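Long-range contact in bifunctional endo-1,4-beta-xylanase A (Neocallimastix patriciarum, PDB 2C1F), which hydrolyses internal beta-1,4-xylosidic bonds of xylan as a family 11 endoxylanase: residues K68-D73 with W188-L193. Residues are numbered along the deposited sequence; the frame is centred on the assembly and turned at random.
With CD (cadmium ion), chain C.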
# COMPACT_ATOMS: atom_id res chain seq x y z
N LYS A 68 -11.01 -13.74 8.25
CA LYS A 68 -10.19 -12.90 9.11
C LYS A 68 -8.76 -12.94 8.61
O LYS A 68 -8.24 -14.01 8.34
CB LYS A 68 -10.28 -13.41 10.55
CG LYS A 68 -9.80 -12.47 11.63
CD LYS A 68 -10.31 -12.97 12.96
CE LYS A 68 -9.73 -12.23 14.14
NZ LYS A 68 -10.17 -12.90 15.41
N ALA A 69 -8.14 -11.77 8.48
CA ALA A 69 -6.79 -11.67 7.94
C ALA A 69 -5.75 -12.54 8.67
O ALA A 69 -4.79 -13.02 8.06
CB ALA A 69 -6.34 -10.21 7.93
N THR A 70 -5.96 -12.74 9.97
CA THR A 70 -5.07 -13.58 10.79
C THR A 70 -5.36 -15.09 10.75
O THR A 70 -4.58 -15.88 11.30
CB THR A 70 -5.09 -13.11 12.26
OG1 THR A 70 -6.44 -13.00 12.73
CG2 THR A 70 -4.38 -11.76 12.38
N ASP A 71 -6.45 -15.50 10.09
CA ASP A 71 -6.70 -16.92 9.84
C ASP A 71 -5.77 -17.55 8.80
O ASP A 71 -5.68 -18.76 8.72
CB ASP A 71 -8.14 -17.16 9.38
CG ASP A 71 -9.14 -16.94 10.48
OD1 ASP A 71 -8.72 -16.67 11.63
OD2 ASP A 71 -10.35 -17.01 10.20
N TYR A 72 -5.12 -16.74 7.98
CA TYR A 72 -4.15 -17.28 7.01
C TYR A 72 -2.89 -17.64 7.77
O TYR A 72 -2.32 -16.79 8.47
CB TYR A 72 -3.87 -16.26 5.91
CG TYR A 72 -5.08 -15.96 5.05
CD1 TYR A 72 -5.32 -16.68 3.89
CD2 TYR A 72 -5.99 -14.97 5.41
CE1 TYR A 72 -6.45 -16.42 3.10
CE2 TYR A 72 -7.11 -14.70 4.63
CZ TYR A 72 -7.33 -15.42 3.47
OH TYR A 72 -8.44 -15.16 2.68
N ASP A 73 -2.47 -18.90 7.68
CA ASP A 73 -1.35 -19.35 8.51
C ASP A 73 -0.08 -18.60 8.15
O ASP A 73 0.71 -18.24 9.02
CB ASP A 73 -1.13 -20.86 8.37
CG ASP A 73 -2.29 -21.67 8.91
OD1 ASP A 73 -2.94 -21.23 9.89
OD2 ASP A 73 -2.55 -22.75 8.36
N TRP A 188 -6.16 -4.67 18.49
CA TRP A 188 -6.85 -4.00 17.38
C TRP A 188 -7.74 -4.98 16.62
O TRP A 188 -7.33 -6.11 16.37
CB TRP A 188 -5.87 -3.33 16.42
CG TRP A 188 -4.87 -2.44 17.08
CD1 TRP A 188 -4.95 -1.91 18.33
CD2 TRP A 188 -3.66 -1.93 16.50
NE1 TRP A 188 -3.84 -1.12 18.58
CE2 TRP A 188 -3.04 -1.13 17.47
CE3 TRP A 188 -3.05 -2.09 15.26
CZ2 TRP A 188 -1.82 -0.48 17.24
CZ3 TRP A 188 -1.84 -1.45 15.03
CH2 TRP A 188 -1.23 -0.66 16.01
N GLY A 189 -8.94 -4.55 16.27
CA GLY A 189 -9.88 -5.36 15.51
C GLY A 189 -9.37 -5.69 14.12
O GLY A 189 -8.82 -4.82 13.41
N ILE A 190 -9.56 -6.95 13.73
CA ILE A 190 -9.08 -7.50 12.46
C ILE A 190 -10.26 -8.09 11.71
O ILE A 190 -10.86 -9.07 12.15
CB ILE A 190 -8.04 -8.65 12.67
CG1 ILE A 190 -6.96 -8.26 13.69
CG2 ILE A 190 -7.41 -9.06 11.32
CD1 ILE A 190 -5.88 -7.36 13.17
N GLY A 191 -10.59 -7.50 10.57
CA GLY A 191 -11.67 -7.98 9.72
C GLY A 191 -11.15 -8.92 8.64
O GLY A 191 -10.07 -9.50 8.76
N ASN A 192 -11.94 -9.05 7.58
CA ASN A 192 -11.66 -10.00 6.51
C ASN A 192 -10.66 -9.44 5.50
O ASN A 192 -10.75 -8.28 5.10
CB ASN A 192 -12.96 -10.40 5.81
CG ASN A 192 -13.89 -11.23 6.71
OD1 ASN A 192 -13.46 -11.86 7.68
ND2 ASN A 192 -15.16 -11.26 6.35
N LEU A 193 -9.68 -10.24 5.10
CA LEU A 193 -8.62 -9.76 4.21
C LEU A 193 -9.13 -9.49 2.79
O LEU A 193 -9.58 -10.40 2.09
CB LEU A 193 -7.45 -10.73 4.18
CG LEU A 193 -6.17 -10.28 3.45
CD1 LEU A 193 -5.61 -8.95 3.98
CD2 LEU A 193 -5.14 -11.39 3.60
CD CD C . -10.90 -17.31 12.79
O HOH W 1 -10.11 -12.98 2.98
O HOH W 2 -10.49 -16.41 14.93
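A69 N donates to G191 O over 3.0 Å, with 157° at the hydrogen and in the carbonyl plane. K68 and N192 form a single bridge, their CA atoms 4.2 Å apart, flanked by this bond and by the L193-K67 backbone bond. The CA-H of K68 adds a weak contact to G191 O.

The A69 CB points toward 188-193 and packs between two larger side chains, 3.7 Å from I190 CG2 and 3.9 Å from L193 CB. I190 presents CG2 because this branch stands anti to the backbone N (chi1 -47° for CG1), and the CG2 of T70 meets it. L193 CD2 approaches Y72 CE2 obliquely at 4.0 Å. Water 1, at the ring edge, bridges Y72 OH and L193 O, 2.8 Å from Y72 OH, probably as donor to the carbonyl. K68 runs extended past I190 O.

D71 N bonds back to K68 O and closes the turn. Without itself touching 188-193, D71 binds cadmium through OD1 (2.5 Å) and OD2 (2.7 Å), with water 2 a further ligand.

This loop between strands 54-62 and 75-88 thus covers the entry to strand 192-202 of the family 11 jelly roll, with F180 of helix 176-185 and F101 of strand 91-102 packing against A69 and L193.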